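Local atomic coordinates of malonate decarboxylase acyl carrier protein (Pseudomonas fluorescens, PDB entry 5VIT), a protein that probably serves as the acyl carrier subunit of malonate decarboxylase, holding acetyl and malonyl groups as thioesters on a CoA-derived prosthetic group. Residues B[1-5]-B[46-52]; B[23-28]-B[75-80]. All blocks are in the same frame, centred on the assembly; numbering follows the deposited sequence.

Contact 1. Residues B[1-5]-B[46-52]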
ATOM      1  N   MET B   1      -2.088  17.615  30.857  1.00 38.60           N
ATOM      2  CA  MET B   1      -2.592  18.280  29.662  1.00 40.72           C
ATOM      3  C   MET B   1      -1.633  19.358  29.160  1.00 45.88           C
ATOM      4  O   MET B   1      -1.047  20.099  29.953  1.00 44.76           O
ATOM      5  CB  MET B   1      -3.964  18.897  29.946  1.00 34.63           C
ATOM      6  CG  MET B   1      -4.492  19.807  28.855  1.00 41.57           C
ATOM      7  SD  MET B   1      -6.074  20.593  29.250  1.00 45.28           S
ATOM      8  CE  MET B   1      -5.769  22.254  28.691  1.00 47.15           C
ATOM      9  N   GLU B   2      -1.471  19.469  27.846  1.00 41.07           N
ATOM     10  CA  GLU B   2      -0.782  20.641  27.339  1.00 42.72           C
ATOM     11  C   GLU B   2      -1.438  21.245  26.122  1.00 41.48           C
ATOM     12  O   GLU B   2      -2.331  20.654  25.508  1.00 42.53           O
ATOM     13  CB  GLU B   2       0.698  20.340  27.052  1.00 48.71           C
ATOM     14  CG  GLU B   2       1.029  18.978  26.505  1.00 44.95           C
ATOM     15  CD  GLU B   2       2.520  18.650  26.666  1.00 47.15           C
ATOM     16  OE1 GLU B   2       2.982  18.485  27.814  1.00 47.90           O
ATOM     17  OE2 GLU B   2       3.234  18.563  25.645  1.00 50.05           O
ATOM     18  N   THR B   3      -1.019  22.467  25.821  1.00 35.81           N
ATOM     19  CA  THR B   3      -1.524  23.195  24.680  1.00 40.23           C
ATOM     20  C   THR B   3      -0.345  23.459  23.767  1.00 42.66           C
ATOM     21  O   THR B   3       0.716  23.920  24.207  1.00 41.74           O
ATOM     22  CB  THR B   3      -2.214  24.509  25.088  1.00 42.37           C
ATOM     23  OG1 THR B   3      -3.290  24.212  25.980  1.00 42.99           O
ATOM     24  CG2 THR B   3      -2.775  25.230  23.875  1.00 38.62           C
ATOM     25  N   LEU B   4      -0.535  23.132  22.496  1.00 39.08           N
ATOM     26  CA  LEU B   4       0.540  23.148  21.525  1.00 36.88           C
ATOM     27  C   LEU B   4       0.072  23.921  20.316  1.00 36.77           C
ATOM     28  O   LEU B   4      -1.113  23.917  19.991  1.00 37.09           O
ATOM     29  CB  LEU B   4       0.941  21.720  21.131  1.00 32.61           C
ATOM     30  CG  LEU B   4       1.268  20.742  22.254  1.00 37.03           C
ATOM     31  CD1 LEU B   4       1.294  19.320  21.725  1.00 33.83           C
ATOM     32  CD2 LEU B   4       2.614  21.093  22.866  1.00 41.50           C
ATOM     33  N   SER B   5       1.007  24.579  19.647  1.00 36.49           N
ATOM     34  CA  SER B   5       0.692  25.359  18.462  1.00 39.40           C
ATOM     35  C   SER B   5       1.579  24.937  17.323  1.00 33.70           C
ATOM     36  O   SER B   5       2.764  24.684  17.521  1.00 39.49           O
ATOM     37  CB  SER B   5       0.866  26.852  18.734  1.00 38.76           C
ATOM     38  OG  SER B   5       0.024  27.240  19.800  1.00 49.69           O
ATOM     39  N   THR B  46      -4.358  18.554  24.350  1.00 30.15           N
ATOM     40  CA  THR B  46      -4.334  17.099  24.450  1.00 30.81           C
ATOM     41  C   THR B  46      -4.125  16.682  25.901  1.00 30.96           C
ATOM     42  O   THR B  46      -3.439  17.356  26.653  1.00 35.43           O
ATOM     43  CB  THR B  46      -3.224  16.471  23.518  1.00 33.53           C
ATOM     44  OG1 THR B  46      -3.289  15.041  23.568  1.00 33.20           O
ATOM     45  CG2 THR B  46      -1.824  16.920  23.941  1.00 33.22           C
ATOM     46  N   SER B  47      -4.745  15.577  26.285  1.00 32.30           N
ATOM     47  CA  SER B  47      -4.579  15.010  27.616  1.00 33.51           C
ATOM     48  C   SER B  47      -3.224  14.331  27.818  1.00 38.26           C
ATOM     49  O   SER B  47      -2.798  14.111  28.950  1.00 39.25           O
ATOM     50  CB  SER B  47      -5.684  13.990  27.875  1.00 33.35           C
ATOM     51  OG  SER B  47      -5.722  13.031  26.832  1.00 35.24           O
ATOM     52  N   VAL B  48      -2.579  13.970  26.712  1.00 36.85           N
ATOM     53  CA  VAL B  48      -1.306  13.258  26.735  1.00 36.79           C
ATOM     54  C   VAL B  48      -0.104  14.213  26.798  1.00 43.58           C
ATOM     55  O   VAL B  48       0.157  14.966  25.852  1.00 43.64           O
ATOM     56  CB  VAL B  48      -1.149  12.380  25.498  1.00 40.03           C
ATOM     57  CG1 VAL B  48       0.074  11.468  25.652  1.00 40.37           C
ATOM     58  CG2 VAL B  48      -2.415  11.571  25.251  1.00 36.29           C
ATOM     59  N   ASN B  49       0.626  14.174  27.911  1.00 43.81           N
ATOM     60  CA  ASN B  49       1.784  15.043  28.109  1.00 43.44           C
ATOM     61  C   ASN B  49       2.996  14.562  27.326  1.00 39.71           C
ATOM     62  O   ASN B  49       3.162  13.362  27.123  1.00 38.20           O
ATOM     63  CB  ASN B  49       2.143  15.129  29.592  1.00 44.69           C
ATOM     64  CG  ASN B  49       1.030  15.715  30.432  1.00 48.76           C
ATOM     65  OD1 ASN B  49       0.519  16.802  30.150  1.00 47.29           O
ATOM     66  ND2 ASN B  49       0.642  14.991  31.477  1.00 56.73           N
ATOM     67  N   GLY B  50       3.832  15.505  26.893  1.00 38.48           N
ATOM     68  CA  GLY B  50       5.066  15.192  26.195  1.00 40.09           C
ATOM     69  C   GLY B  50       4.892  14.599  24.805  1.00 44.05           C
ATOM     70  O   GLY B  50       5.736  13.820  24.337  1.00 39.59           O
ATOM     71  N   SER B  51       3.807  14.966  24.125  1.00 40.45           N
ATOM     72  CA  SER B  51       3.523  14.362  22.826  1.00 35.77           C
ATOM     73  C   SER B  51       3.726  15.346  21.681  1.00 33.31           C
ATOM     74  O   SER B  51       3.320  15.080  20.545  1.00 35.01           O
ATOM     75  CB  SER B  51       2.096  13.798  22.792  1.00 37.32           C
ATOM     76  OG  SER B  51       1.132  14.815  22.992  1.00 44.53           O
ATOM     77  N   ALA B  52       4.381  16.465  21.966  1.00 33.34           N
ATOM     78  CA  ALA B  52       4.548  17.510  20.964  1.00 31.97           C
ATOM     79  C   ALA B  52       5.202  17.011  19.671  1.00 31.19           C
ATOM     80  O   ALA B  52       4.730  17.324  18.576  1.00 32.14           O
ATOM     81  CB  ALA B  52       5.352  18.673  21.545  1.00 29.55           C
TER
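Glu2 and Thr46 form an antiparallel hydrogen-bonded pair, their backbones exchanging two N-H···O bonds: Glu2 N reaches Thr46 O at 3.1 Å, and Thr46 N returns to Glu2 O with an N-H···O angle of 164°. Beyond this pair the strand 39-46 gives way to a loop, and contact with the edge strand 2-9 passes from backbone to side chains. The amino terminus is taken up by Asn49, whose OD1 accepts from Met1 N at 2.8 Å, with the donor tilted 20° from the amide's carbonyl plane. Met1 CA also lies 3.3 Å from Thr46 O, a CA-H···O contact, and its CG rests near the same oxygen. The carboxylate of Glu2 leans over the loop, carried there by a chain extended beyond CG; OE1 receives a weak but nearly straight bond from Gly50 N at 3.2 Å (169°). Gly50 has the positive phi that favours glycine. Further along, both methyls of Leu4 lie against Ala52 at the start of helix 52-62, CD1 near its CA and CD2 3.9 Å from Ala52 CB, while Trp55 of that helix touches Leu4 and Thr46. Within the loop Ser51 OG bonds to Val48 O. Strand, loop and helix start are thus joined by a polar end and an apolar one: Asn49 fixes the chain terminus, and Leu4 packs against the first residue of the helix.

Contact 2. Residues B[23-28]-B[75-80]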
ATOM      1  N   VAL B  23     -14.872  14.840  22.089  1.00 26.95           N
ATOM      2  CA  VAL B  23     -13.833  14.729  23.094  1.00 27.36           C
ATOM      3  C   VAL B  23     -14.175  13.588  24.057  1.00 26.84           C
ATOM      4  O   VAL B  23     -14.247  13.768  25.269  1.00 31.24           O
ATOM      5  CB  VAL B  23     -13.624  16.066  23.853  1.00 25.66           C
ATOM      6  CG1 VAL B  23     -12.338  16.028  24.647  1.00 26.66           C
ATOM      7  CG2 VAL B  23     -13.550  17.208  22.856  1.00 25.74           C
ATOM      8  N   GLY B  24     -14.393  12.402  23.496  1.00 30.44           N
ATOM      9  CA  GLY B  24     -14.542  11.195  24.295  1.00 28.19           C
ATOM     10  C   GLY B  24     -13.163  10.624  24.530  1.00 32.71           C
ATOM     11  O   GLY B  24     -12.242  10.943  23.776  1.00 31.63           O
ATOM     12  N   SER B  25     -12.990   9.807  25.567  1.00 33.76           N
ATOM     13  CA  SER B  25     -11.671   9.215  25.826  1.00 32.96           C
ATOM     14  C   SER B  25     -11.239   8.383  24.639  1.00 31.60           C
ATOM     15  O   SER B  25     -12.024   7.611  24.102  1.00 32.70           O
ATOM     16  CB  SER B  25     -11.676   8.357  27.097  1.00 33.53           C
ATOM     17  OG  SER B  25     -12.724   7.410  27.067  1.00 48.73           O
ATOM     18  N   GLY B  26      -9.991   8.555  24.223  1.00 32.31           N
ATOM     19  CA  GLY B  26      -9.472   7.825  23.083  1.00 30.33           C
ATOM     20  C   GLY B  26      -9.925   8.425  21.768  1.00 26.88           C
ATOM     21  O   GLY B  26      -9.813   7.799  20.711  1.00 27.84           O
ATOM     22  N   ASP B  27     -10.434   9.647  21.833  1.00 26.34           N
ATOM     23  CA  ASP B  27     -10.962  10.326  20.648  1.00 31.20           C
ATOM     24  C   ASP B  27     -10.608  11.814  20.690  1.00 27.04           C
ATOM     25  O   ASP B  27     -10.038  12.291  21.673  1.00 26.63           O
ATOM     26  CB  ASP B  27     -12.489  10.128  20.552  1.00 29.97           C
ATOM     27  CG  ASP B  27     -13.022  10.329  19.142  1.00 33.30           C
ATOM     28  OD1 ASP B  27     -14.249  10.166  18.937  1.00 40.76           O
ATOM     29  OD2 ASP B  27     -12.226  10.657  18.236  1.00 30.64           O
ATOM     30  N   LEU B  28     -10.950  12.540  19.628  1.00 25.77           N
ATOM     31  CA  LEU B  28     -10.704  13.981  19.565  1.00 26.45           C
ATOM     32  C   LEU B  28     -11.776  14.650  18.719  1.00 29.19           C
ATOM     33  O   LEU B  28     -12.403  13.997  17.883  1.00 28.64           O
ATOM     34  CB  LEU B  28      -9.322  14.280  18.969  1.00 23.10           C
ATOM     35  CG  LEU B  28      -9.177  14.056  17.456  1.00 27.56           C
ATOM     36  CD1 LEU B  28      -7.922  14.734  16.940  1.00 25.93           C
ATOM     37  CD2 LEU B  28      -9.163  12.527  17.077  1.00 25.92           C
ATOM     38  N   ILE B  75      -7.917  21.692  17.742  1.00 33.42           N
ATOM     39  CA  ILE B  75      -8.039  20.288  18.089  1.00 33.01           C
ATOM     40  C   ILE B  75      -8.178  20.132  19.594  1.00 32.02           C
ATOM     41  O   ILE B  75      -7.437  20.757  20.356  1.00 31.35           O
ATOM     42  CB  ILE B  75      -6.823  19.487  17.586  1.00 30.70           C
ATOM     43  CG1 ILE B  75      -6.845  19.399  16.061  1.00 28.05           C
ATOM     44  CG2 ILE B  75      -6.788  18.103  18.215  1.00 27.70           C
ATOM     45  CD1 ILE B  75      -5.597  18.815  15.478  1.00 27.16           C
ATOM     46  N   HIS B  76      -9.146  19.316  20.015  1.00 27.27           N
ATOM     47  CA  HIS B  76      -9.289  18.947  21.421  1.00 25.02           C
ATOM     48  C   HIS B  76      -9.214  17.447  21.498  1.00 27.35           C
ATOM     49  O   HIS B  76     -10.159  16.748  21.114  1.00 28.75           O
ATOM     50  CB  HIS B  76     -10.609  19.472  22.017  1.00 31.60           C
ATOM     51  CG  HIS B  76     -10.772  20.958  21.904  1.00 34.96           C
ATOM     52  ND1 HIS B  76     -11.857  21.546  21.286  1.00 34.10           N
ATOM     53  CD2 HIS B  76      -9.981  21.978  22.326  1.00 35.31           C
ATOM     54  CE1 HIS B  76     -11.730  22.861  21.333  1.00 36.10           C
ATOM     55  NE2 HIS B  76     -10.595  23.149  21.950  1.00 38.55           N
ATOM     56  N   ASP B  77      -8.075  16.957  21.975  1.00 29.34           N
ATOM     57  CA  ASP B  77      -7.792  15.534  22.012  1.00 29.04           C
ATOM     58  C   ASP B  77      -7.767  14.935  23.420  1.00 28.53           C
ATOM     59  O   ASP B  77      -7.102  15.446  24.323  1.00 28.48           O
ATOM     60  CB  ASP B  77      -6.451  15.242  21.334  1.00 27.65           C
ATOM     61  CG  ASP B  77      -5.982  13.835  21.601  1.00 29.58           C
ATOM     62  OD1 ASP B  77      -6.471  12.929  20.911  1.00 28.11           O
ATOM     63  OD2 ASP B  77      -5.156  13.619  22.517  1.00 33.87           O
ATOM     64  N   PHE B  78      -8.477  13.824  23.577  1.00 29.23           N
ATOM     65  CA  PHE B  78      -8.516  13.064  24.826  1.00 30.17           C
ATOM     66  C   PHE B  78      -7.831  11.705  24.586  1.00 30.21           C
ATOM     67  O   PHE B  78      -8.419  10.641  24.803  1.00 27.87           O
ATOM     68  CB  PHE B  78      -9.980  12.900  25.293  1.00 27.31           C
ATOM     69  CG  PHE B  78     -10.152  12.432  26.720  1.00 30.84           C
ATOM     70  CD1 PHE B  78      -9.060  12.107  27.525  1.00 28.26           C
ATOM     71  CD2 PHE B  78     -11.436  12.310  27.257  1.00 33.23           C
ATOM     72  CE1 PHE B  78      -9.239  11.675  28.834  1.00 30.88           C
ATOM     73  CE2 PHE B  78     -11.627  11.867  28.565  1.00 29.90           C
ATOM     74  CZ  PHE B  78     -10.525  11.554  29.358  1.00 35.19           C
ATOM     75  N   GLY B  79      -6.597  11.744  24.103  1.00 30.50           N
ATOM     76  CA  GLY B  79      -5.796  10.530  23.992  1.00 34.26           C
ATOM     77  C   GLY B  79      -6.074   9.594  22.823  1.00 30.13           C
ATOM     78  O   GLY B  79      -5.896   8.381  22.932  1.00 31.75           O
ATOM     79  N   ALA B  80      -6.508  10.147  21.698  1.00 27.40           N
ATOM     80  CA  ALA B  80      -6.679   9.361  20.495  1.00 30.11           C
ATOM     81  C   ALA B  80      -5.323   8.802  20.026  1.00 33.93           C
ATOM     82  O   ALA B  80      -4.296   9.436  20.235  1.00 32.87           O
ATOM     83  CB  ALA B  80      -7.317  10.201  19.409  1.00 26.96           C
TER
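A type II beta turn from Gly24 to Asp27 leads into strand 27-34 and meets the end of the antiparallel strand 71-78, where Asp77 folds the outgoing chain into an Asx turn. Ser25, in this first turn, is the predicted attachment site of the prosthetic group, which is absent here. Phe78 N gives a bond to Asp27 O at 2.9 Å, while Gly26 N reaches Phe78 O at 2.7 Å. Over one face of the Phe78 ring lies Ser25 CA, 3.8 Å from the centroid in a CH-pi contact, offset toward the rim; Val23 O comes to the ring edge in its plane. With CG anti to the backbone N (chi1 -166°), the Phe78 ring is laid along the turn. On the other face of the sheet Leu28 spreads its methyls, CD1 to Ile75 CG2 and CD2 to Ala80 CB, each at 3.8 Å. Asp77 grips the backbone beyond it with both oxygens: OD1 accepts from Ala80 N at 2.9 Å on its syn side, and OD2 from Gly79 N at 2.8 Å from above the carboxylate plane. OD2 has a second partner in Thr46. Replacing Asp77 with an alanine would probably leave the amides of Gly79 and Ala80 and the hydroxyl of Thr46 without this acceptor, and the turn after Phe78 less firmly held. Helix 82-96 covers Leu28 and Ala80 through Val84 and Val85, its Arg88 forms a salt bridge with Asp27, and Ile75 packs against strand 39-46 and helix 52-62.

Overall arrangement
Contact 1 joins the edge strand 2-9 to the end of strand 39-46, contact 2 joins strands 71-78 and 27-34, and strands 39-46 and 71-78 are neighbours in the same mixed sheet. The contact centres are about 11 Å apart, and Asp77 bridges them: its OD2 lies 2.6 Å from Thr46 OG1, a probable hydrogen bond, and Ser47 N lies 3.1 Å from Asp77 O, probably another. The principle illustrated is that one aspartate can tie a turn to the neighbouring strand end, through its side chain and its backbone carbonyl. The predicted prosthetic-group site, Ser25, belongs to contact 2, so contact 1 is related to it indirectly, through Asp77 and its neighbour Phe78, which packs against Ser25.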